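Long-range contacts in histidine utilization repressor (Pseudomonas syringae pv. tomato, PDB 2PKH), which probably represses the histidine utilization (hut) genes in the absence of inducer, by binding operator DNA through a domain other than the C-terminal UTRA domain present here: residues Q52-V58 and T129-H135; V62-Y66 and Y79-A84. All blocks are in the same frame, centred on the assembly; numbering follows the deposited sequence.

Contact 1: Q52-V58 and T129-H135; sequences QIEDRFV and TAARLIH. With EDO (1,2-ethanediol), chain N.
Gln52 lays its side-chain amide beside the ring of His135, the two planes 60° apart. NE2 of Gln52 comes to 3.0 Å from CE1 of His135, close but not a hydrogen bond, while Gln52 OE1 takes a weak hydrogen bond from O2 of a bound 1,2-ethanediol, probably a crystallisation additive. Ile53 pairs with Ile134 through two backbone hydrogen bonds, and Ile53 CB meets Ile134 CG2 at 3.8 Å. Glu54 runs alongside Leu133, CG against CD2. Asp55 and Arg132 form the next hydrogen-bonded pair; their charged ends diverge, Asp55 to His39 and Arg132 to Glu102. Arg56 is held from several sides. Its chain bends at chi3 (-59°), turning the guanidinium back for a salt bridge in which Arg56 NE donates to Glu54 OE1 at 2.7 Å, the oxygen in the guanidinium plane but approached from above the carboxylate plane. NH1 of Arg56 gives a 3.1 Å hydrogen bond to Thr129 OG1, and Ala131 CB lies over one face of the group. Phe57 N donates to Ala130 O at 2.8 Å, almost straight. In return Phe57 O accepts two bonds, one from Ala130 N and a 2.8 Å bond from Thr129 OG1, which sits above the carbonyl plane. OG1 of Thr129 thus links backbone and Arg56. Val58 CG2 ends the series against that same OG1. The segments, antiparallel at 167°, are the central strands of the UTRA-domain sheet: strand 36-46 flanks 52-58, strand 113-123 flanks 129-135, and helix 76-83 packs over the Arg56, Val58 and Thr129 face.

Contact 2: V62-Y66 and Y79-A84; sequences VAPDY and YLSQVA
Ala63 to Tyr66 form a type I beta turn, closed by a 3.1 Å hydrogen bond from Tyr66 N to Ala63 O, and this turn faces the last turn of helix 76-83. At that end Leu80 O accepts from both Val83 N and Ala84 N, after which Ala84 leaves helical backbone angles. The closest pairing of the backbones, Ala63 with Val83, keeps CA atoms 6.5 Å apart, and no direct hydrogen bond crosses. One water spans the gap instead: it accepts from Asp65 N at 2.9 Å and is hydrogen-bonded to Tyr79 OH at 2.7 Å, tying the turn's backbone to the helix. Both elements belong to the connection that leaves strand 49-59 of the UTRA domain and returns over the sheet by way of helix 76-83; Ala63, Tyr66 and Leu80 also rest on Val58 of that strand. Leu80 CD2 packs against both Ala63 CB, at 3.6 Å, and Tyr66 CD1, at 3.8 Å. With CG anti to the backbone N (chi1 -169°), Tyr66 carries its ring toward the sheet, where its hydroxyl bonds to Ser40. The Tyr66 and Tyr79 side chains run obliquely past one another, Tyr66 CD1 meeting Tyr79 CD2 at 3.9 Å. Val83 uses its two branches separately. Its CG2 lies over one face of the Tyr79 ring within the helix, while CG1 reaches across to Val62 O and the CA and CB of Ala63. At the start of segment 62-66, Val62 CG1 touches Ala84 CB at 4.1 Å. The Asp65 carboxylate turns to a salt bridge with Lys68.

Contact 1 lies about 2 Å from the centre of the chain (centre to centre) and is largely buried; contact 2 lies about 14 Å from it and is partly buried. The chemistry follows: 52-58 and 129-135 are held by paired backbone bonds plus a polar Glu54-Arg56-Thr129 network, whereas 62-66 and 79-84 meet through apolar groups and a water. Contact 2 is formed by the connection following strand 49-59, and the two contacts touch. Tyr66 OH lies 3.4 Å from Arg56 CD, and Leu80 reaches both strands, its CD1 3.7 Å from Thr129 CB and its CD2 3.8 Å from Val58 CG1. The turn and helix therefore pack over the Arg56, Val58 and Thr129 face near one end of the pair.

Contact 1: Q52-V58 and T129-H135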
ATOM      1  N   GLN B  52      20.647   8.580   0.898  1.00 19.73           N
ATOM      2  CA  GLN B  52      20.531   7.129   1.296  1.00 19.94           C
ATOM      3  C   GLN B  52      21.844   6.458   1.202  1.00 18.05           C
ATOM      4  O   GLN B  52      22.546   6.723   0.262  1.00 16.87           O
ATOM      5  CB  GLN B  52      19.665   6.399   0.283  1.00 18.53           C
ATOM      6  CG  GLN B  52      19.146   5.076   0.809  1.00 22.58           C
ATOM      7  CD  GLN B  52      18.534   4.219  -0.276  1.00 25.28           C
ATOM      8  OE1 GLN B  52      19.173   3.904  -1.228  1.00 27.88           O
ATOM      9  NE2 GLN B  52      17.280   3.904  -0.141  1.00 25.74           N
ATOM     10  N   ILE B  53      22.178   5.596   2.170  1.00 19.62           N
ATOM     11  CA  ILE B  53      23.229   4.615   1.953  1.00 20.63           C
ATOM     12  C   ILE B  53      22.534   3.270   1.680  1.00 20.19           C
ATOM     13  O   ILE B  53      21.750   2.819   2.484  1.00 19.35           O
ATOM     14  CB  ILE B  53      24.224   4.472   3.174  1.00 22.99           C
ATOM     15  CG1 ILE B  53      24.775   5.851   3.576  1.00 19.56           C
ATOM     16  CG2 ILE B  53      25.472   3.645   2.778  1.00 26.55           C
ATOM     17  CD1 ILE B  53      25.802   5.738   4.782  1.00 21.21           C
ATOM     18  N   GLU B  54      22.816   2.629   0.555  1.00 17.65           N
ATOM     19  CA  GLU B  54      22.096   1.354   0.281  1.00 21.58           C
ATOM     20  C   GLU B  54      23.194   0.281   0.394  1.00 21.39           C
ATOM     21  O   GLU B  54      24.101   0.293  -0.434  1.00 20.78           O
ATOM     22  CB  GLU B  54      21.625   1.357  -1.179  1.00 20.13           C
ATOM     23  CG  GLU B  54      21.144   0.003  -1.742  1.00 22.66           C
ATOM     24  CD  GLU B  54      21.003  -0.011  -3.308  1.00 26.84           C
ATOM     25  OE1 GLU B  54      20.166  -0.776  -3.879  1.00 31.80           O
ATOM     26  OE2 GLU B  54      21.720   0.760  -3.954  1.00 32.14           O
ATOM     27  N   ASP B  55      23.127  -0.583   1.412  1.00 22.48           N
ATOM     28  CA  ASP B  55      24.115  -1.653   1.633  1.00 21.88           C
ATOM     29  C   ASP B  55      23.392  -2.919   1.263  1.00 20.73           C
ATOM     30  O   ASP B  55      22.436  -3.271   1.955  1.00 20.51           O
ATOM     31  CB  ASP B  55      24.438  -1.733   3.123  1.00 23.12           C
ATOM     32  CG  ASP B  55      25.801  -2.409   3.369  1.00 26.10           C
ATOM     33  OD1 ASP B  55      26.502  -2.689   2.343  1.00 26.36           O
ATOM     34  OD2 ASP B  55      26.123  -2.696   4.560  1.00 25.45           O
ATOM     35  N   ARG B  56      23.764  -3.526   0.132  1.00 18.33           N
ATOM     36  CA  ARG B  56      22.949  -4.547  -0.532  1.00 18.88           C
ATOM     37  C   ARG B  56      23.731  -5.804  -0.746  1.00 17.87           C
ATOM     38  O   ARG B  56      24.871  -5.742  -1.210  1.00 19.18           O
ATOM     39  CB  ARG B  56      22.451  -4.032  -1.930  1.00 17.87           C
ATOM     40  CG  ARG B  56      21.643  -5.103  -2.734  1.00 17.95           C
ATOM     41  CD  ARG B  56      20.860  -4.514  -3.926  1.00 22.86           C
ATOM     42  NE  ARG B  56      19.867  -3.474  -3.575  1.00 22.54           N
ATOM     43  CZ  ARG B  56      18.625  -3.696  -3.150  1.00 27.23           C
ATOM     44  NH1 ARG B  56      18.182  -4.938  -2.937  1.00 21.26           N
ATOM     45  NH2 ARG B  56      17.846  -2.648  -2.864  1.00 26.56           N
ATOM     46  N   PHE B  57      23.120  -6.926  -0.468  1.00 18.46           N
ATOM     47  CA  PHE B  57      23.757  -8.222  -0.721  1.00 19.24           C
ATOM     48  C   PHE B  57      22.892  -9.070  -1.653  1.00 20.36           C
ATOM     49  O   PHE B  57      21.647  -9.007  -1.555  1.00 19.84           O
ATOM     50  CB  PHE B  57      23.945  -8.939   0.629  1.00 18.66           C
ATOM     51  CG  PHE B  57      24.725  -8.113   1.635  1.00 19.83           C
ATOM     52  CD1 PHE B  57      26.083  -8.352   1.873  1.00 19.15           C
ATOM     53  CD2 PHE B  57      24.081  -7.038   2.317  1.00 21.80           C
ATOM     54  CE1 PHE B  57      26.784  -7.534   2.779  1.00 19.29           C
ATOM     55  CE2 PHE B  57      24.779  -6.237   3.203  1.00 19.90           C
ATOM     56  CZ  PHE B  57      26.157  -6.465   3.388  1.00 20.33           C
ATOM     57  N   VAL B  58      23.549  -9.890  -2.510  1.00 20.51           N
ATOM     58  CA  VAL B  58      22.909 -10.514  -3.675  1.00 21.60           C
ATOM     59  C   VAL B  58      23.447 -11.911  -3.826  1.00 21.05           C
ATOM     60  O   VAL B  58      24.650 -12.181  -3.725  1.00 19.04           O
ATOM     61  CB  VAL B  58      23.133  -9.712  -5.020  1.00 20.50           C
ATOM     62  CG1 VAL B  58      22.476 -10.408  -6.181  1.00 22.70           C
ATOM     63  CG2 VAL B  58      22.705  -8.188  -4.904  1.00 20.99           C
ATOM     64  N   THR B 129      17.962 -10.971  -2.807  1.00 21.41           N
ATOM     65  CA  THR B 129      18.757  -9.872  -2.309  1.00 20.76           C
ATOM     66  C   THR B 129      18.245  -9.391  -0.924  1.00 21.22           C
ATOM     67  O   THR B 129      17.078  -9.587  -0.592  1.00 19.89           O
ATOM     68  CB  THR B 129      18.773  -8.705  -3.363  1.00 22.37           C
ATOM     69  OG1 THR B 129      19.617  -7.659  -2.885  1.00 23.03           O
ATOM     70  CG2 THR B 129      17.307  -8.153  -3.613  1.00 20.24           C
ATOM     71  N   ALA B 130      19.130  -8.832  -0.103  1.00 20.76           N
ATOM     72  CA  ALA B 130      18.754  -8.230   1.168  1.00 20.00           C
ATOM     73  C   ALA B 130      19.511  -6.922   1.252  1.00 20.71           C
ATOM     74  O   ALA B 130      20.696  -6.862   0.844  1.00 19.47           O
ATOM     75  CB  ALA B 130      19.146  -9.159   2.323  1.00 20.72           C
ATOM     76  N   ALA B 131      18.860  -5.852   1.737  1.00 20.42           N
ATOM     77  CA  ALA B 131      19.509  -4.520   1.737  1.00 19.33           C
ATOM     78  C   ALA B 131      19.260  -3.827   3.067  1.00 20.59           C
ATOM     79  O   ALA B 131      18.200  -3.993   3.667  1.00 21.27           O
ATOM     80  CB  ALA B 131      18.996  -3.625   0.567  1.00 20.05           C
ATOM     81  N   ARG B 132      20.164  -2.966   3.449  1.00 21.06           N
ATOM     82  CA  ARG B 132      20.017  -2.200   4.680  1.00 23.11           C
ATOM     83  C   ARG B 132      20.101  -0.796   4.196  1.00 23.53           C
ATOM     84  O   ARG B 132      21.112  -0.392   3.611  1.00 21.45           O
ATOM     85  CB  ARG B 132      21.209  -2.503   5.611  1.00 23.90           C
ATOM     86  CG  ARG B 132      21.160  -1.812   6.961  1.00 23.05           C
ATOM     87  CD  ARG B 132      22.419  -2.113   7.755  1.00 24.92           C
ATOM     88  NE  ARG B 132      22.202  -1.657   9.131  1.00 27.72           N
ATOM     89  CZ  ARG B 132      22.571  -0.469   9.560  1.00 29.42           C
ATOM     90  NH1 ARG B 132      23.211   0.342   8.730  1.00 35.01           N
ATOM     91  NH2 ARG B 132      22.327  -0.090  10.811  1.00 27.51           N
ATOM     92  N   LEU B 133      19.018  -0.037   4.335  1.00 21.68           N
ATOM     93  CA  LEU B 133      19.012   1.307   3.689  1.00 22.36           C
ATOM     94  C   LEU B 133      18.882   2.332   4.798  1.00 23.10           C
ATOM     95  O   LEU B 133      17.954   2.249   5.632  1.00 23.43           O
ATOM     96  CB  LEU B 133      17.805   1.417   2.740  1.00 22.70           C
ATOM     97  CG  LEU B 133      17.545   0.242   1.767  1.00 23.24           C
ATOM     98  CD1 LEU B 133      16.095   0.392   1.369  1.00 22.75           C
ATOM     99  CD2 LEU B 133      18.431   0.560   0.618  1.00 18.06           C
ATOM    100  N   ILE B 134      19.788   3.270   4.878  1.00 23.15           N
ATOM    101  CA  ILE B 134      19.700   4.237   5.980  1.00 23.57           C
ATOM    102  C   ILE B 134      19.548   5.610   5.366  1.00 22.36           C
ATOM    103  O   ILE B 134      20.273   5.944   4.422  1.00 21.24           O
ATOM    104  CB  ILE B 134      20.851   4.027   7.049  1.00 25.31           C
ATOM    105  CG1 ILE B 134      20.924   5.186   8.060  1.00 23.40           C
ATOM    106  CG2 ILE B 134      22.215   3.846   6.376  1.00 28.23           C
ATOM    107  CD1 ILE B 134      21.754   4.675   9.403  1.00 25.95           C
ATOM    108  N   HIS B 135      18.564   6.357   5.858  1.00 20.03           N
ATOM    109  CA  HIS B 135      18.241   7.642   5.273  1.00 21.26           C
ATOM    110  C   HIS B 135      18.347   8.689   6.360  1.00 20.25           C
ATOM    111  O   HIS B 135      17.877   8.413   7.450  1.00 22.08           O
ATOM    112  CB  HIS B 135      16.801   7.667   4.776  1.00 20.44           C
ATOM    113  CG  HIS B 135      16.408   6.480   3.974  1.00 22.42           C
ATOM    114  ND1 HIS B 135      16.391   6.477   2.588  1.00 24.83           N
ATOM    115  CD2 HIS B 135      16.067   5.235   4.360  1.00 18.06           C
ATOM    116  CE1 HIS B 135      15.953   5.310   2.162  1.00 20.49           C
ATOM    117  NE2 HIS B 135      15.770   4.528   3.212  1.00 23.51           N
TER
HETATM  118  C1  EDO N1010      16.718   2.939  -5.111  1.00 45.54           C
HETATM  119  O1  EDO N1010      16.959   4.054  -5.956  1.00 46.25           O
HETATM  120  C2  EDO N1010      17.753   3.005  -3.979  1.00 46.04           C
HETATM  121  O2  EDO N1010      17.632   1.823  -3.159  1.00 44.65           O

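Contact 2: V62-Y66 and Y79-A84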
ATOM      1  N   VAL B  62      21.860 -16.193  -8.584  1.00 26.91           N
ATOM      2  CA  VAL B  62      20.692 -15.602  -9.245  1.00 27.50           C
ATOM      3  C   VAL B  62      21.105 -14.512 -10.203  1.00 27.60           C
ATOM      4  O   VAL B  62      20.513 -14.355 -11.279  1.00 28.93           O
ATOM      5  CB  VAL B  62      19.680 -14.997  -8.191  1.00 28.01           C
ATOM      6  CG1 VAL B  62      18.573 -14.188  -8.845  1.00 28.35           C
ATOM      7  CG2 VAL B  62      19.047 -16.076  -7.380  1.00 31.00           C
ATOM      8  N   ALA B  63      22.131 -13.742  -9.820  1.00 27.50           N
ATOM      9  CA  ALA B  63      22.550 -12.607 -10.618  1.00 26.30           C
ATOM     10  C   ALA B  63      24.081 -12.723 -10.827  1.00 26.18           C
ATOM     11  O   ALA B  63      24.895 -11.967 -10.212  1.00 24.82           O
ATOM     12  CB  ALA B  63      22.167 -11.297  -9.926  1.00 26.50           C
ATOM     13  N   PRO B  64      24.495 -13.726 -11.623  1.00 24.80           N
ATOM     14  CA  PRO B  64      25.924 -13.965 -11.740  1.00 24.83           C
ATOM     15  C   PRO B  64      26.762 -12.801 -12.238  1.00 24.59           C
ATOM     16  O   PRO B  64      27.979 -12.758 -11.971  1.00 24.56           O
ATOM     17  CB  PRO B  64      26.028 -15.209 -12.643  1.00 25.20           C
ATOM     18  CG  PRO B  64      24.679 -15.503 -13.104  1.00 25.84           C
ATOM     19  CD  PRO B  64      23.685 -14.700 -12.384  1.00 23.94           C
ATOM     20  N   ASP B  65      26.141 -11.852 -12.939  1.00 25.35           N
ATOM     21  CA  ASP B  65      26.904 -10.761 -13.548  1.00 25.95           C
ATOM     22  C   ASP B  65      26.757  -9.425 -12.784  1.00 26.25           C
ATOM     23  O   ASP B  65      27.111  -8.358 -13.315  1.00 26.77           O
ATOM     24  CB  ASP B  65      26.482 -10.559 -15.013  1.00 26.58           C
ATOM     25  CG  ASP B  65      26.790 -11.792 -15.886  1.00 28.61           C
ATOM     26  OD1 ASP B  65      27.792 -12.486 -15.614  1.00 28.96           O
ATOM     27  OD2 ASP B  65      26.006 -12.068 -16.810  1.00 29.99           O
ATOM     28  N   TYR B  66      26.251  -9.504 -11.549  1.00 25.59           N
ATOM     29  CA  TYR B  66      26.050  -8.340 -10.707  1.00 24.62           C
ATOM     30  C   TYR B  66      27.323  -7.481 -10.573  1.00 23.54           C
ATOM     31  O   TYR B  66      27.274  -6.264 -10.733  1.00 24.44           O
ATOM     32  CB  TYR B  66      25.514  -8.788  -9.344  1.00 24.15           C
ATOM     33  CG  TYR B  66      24.996  -7.641  -8.444  1.00 21.63           C
ATOM     34  CD1 TYR B  66      23.714  -7.187  -8.536  1.00 19.72           C
ATOM     35  CD2 TYR B  66      25.814  -7.089  -7.480  1.00 23.57           C
ATOM     36  CE1 TYR B  66      23.244  -6.127  -7.700  1.00 22.16           C
ATOM     37  CE2 TYR B  66      25.348  -6.030  -6.595  1.00 18.71           C
ATOM     38  CZ  TYR B  66      24.107  -5.558  -6.737  1.00 23.14           C
ATOM     39  OH  TYR B  66      23.656  -4.580  -5.832  1.00 22.21           O
ATOM     40  N   TYR B  79      18.340  -3.200 -12.004  1.00 26.87           N
ATOM     41  CA  TYR B  79      19.083  -4.279 -12.633  1.00 26.19           C
ATOM     42  C   TYR B  79      18.529  -5.675 -12.260  1.00 26.37           C
ATOM     43  O   TYR B  79      18.150  -6.482 -13.127  1.00 27.05           O
ATOM     44  CB  TYR B  79      20.556  -4.205 -12.277  1.00 24.18           C
ATOM     45  CG  TYR B  79      21.314  -5.398 -12.764  1.00 24.10           C
ATOM     46  CD1 TYR B  79      21.577  -5.552 -14.117  1.00 22.09           C
ATOM     47  CD2 TYR B  79      21.786  -6.367 -11.867  1.00 20.94           C
ATOM     48  CE1 TYR B  79      22.263  -6.675 -14.608  1.00 25.95           C
ATOM     49  CE2 TYR B  79      22.484  -7.499 -12.321  1.00 21.20           C
ATOM     50  CZ  TYR B  79      22.728  -7.626 -13.712  1.00 25.95           C
ATOM     51  OH  TYR B  79      23.438  -8.685 -14.190  1.00 26.90           O
ATOM     52  N   LEU B  80      18.456  -5.930 -10.964  1.00 25.39           N
ATOM     53  CA  LEU B  80      17.983  -7.204 -10.454  1.00 26.01           C
ATOM     54  C   LEU B  80      16.563  -7.552 -10.931  1.00 27.00           C
ATOM     55  O   LEU B  80      16.275  -8.691 -11.294  1.00 27.08           O
ATOM     56  CB  LEU B  80      18.073  -7.233  -8.912  1.00 25.81           C
ATOM     57  CG  LEU B  80      19.467  -7.317  -8.234  1.00 22.41           C
ATOM     58  CD1 LEU B  80      19.234  -7.221  -6.732  1.00 19.29           C
ATOM     59  CD2 LEU B  80      20.191  -8.595  -8.614  1.00 22.68           C
ATOM     60  N   SER B  81      15.685  -6.574 -10.970  1.00 28.16           N
ATOM     61  CA  SER B  81      14.341  -6.873 -11.453  1.00 31.61           C
ATOM     62  C   SER B  81      14.296  -7.216 -12.960  1.00 31.84           C
ATOM     63  O   SER B  81      13.268  -7.729 -13.457  1.00 31.74           O
ATOM     64  CB  SER B  81      13.381  -5.725 -11.081  1.00 31.57           C
ATOM     65  OG  SER B  81      13.645  -4.628 -11.923  1.00 37.04           O
ATOM     66  N   GLN B  82      15.409  -6.981 -13.665  1.00 33.18           N
ATOM     67  CA  GLN B  82      15.597  -7.403 -15.068  1.00 34.92           C
ATOM     68  C   GLN B  82      16.087  -8.819 -15.125  1.00 34.39           C
ATOM     69  O   GLN B  82      15.855  -9.526 -16.080  1.00 35.87           O
ATOM     70  CB  GLN B  82      16.733  -6.630 -15.711  1.00 36.71           C
ATOM     71  CG  GLN B  82      16.461  -5.309 -16.341  1.00 40.69           C
ATOM     72  CD  GLN B  82      17.707  -4.851 -17.107  1.00 46.34           C
ATOM     73  OE1 GLN B  82      17.917  -3.664 -17.318  1.00 51.29           O
ATOM     74  NE2 GLN B  82      18.548  -5.811 -17.512  1.00 47.85           N
ATOM     75  N   VAL B  83      16.880  -9.193 -14.143  1.00 33.04           N
ATOM     76  CA  VAL B  83      17.570 -10.464 -14.127  1.00 32.50           C
ATOM     77  C   VAL B  83      16.616 -11.568 -13.719  1.00 31.55           C
ATOM     78  O   VAL B  83      16.718 -12.684 -14.189  1.00 31.52           O
ATOM     79  CB  VAL B  83      18.746 -10.398 -13.118  1.00 32.16           C
ATOM     80  CG1 VAL B  83      19.107 -11.798 -12.627  1.00 35.61           C
ATOM     81  CG2 VAL B  83      19.921  -9.750 -13.760  1.00 33.25           C
ATOM     82  N   ALA B  84      15.667 -11.251 -12.831  1.00 30.60           N
ATOM     83  CA  ALA B  84      14.771 -12.273 -12.301  1.00 29.34           C
ATOM     84  C   ALA B  84      13.460 -11.624 -11.910  1.00 28.60           C
ATOM     85  O   ALA B  84      13.439 -10.456 -11.536  1.00 28.04           O
ATOM     86  CB  ALA B  84      15.398 -12.915 -11.109  1.00 29.04           C
TER
HETATM   87  O   HOH W   1      23.298 -11.322 -13.514  1.00 25.59           O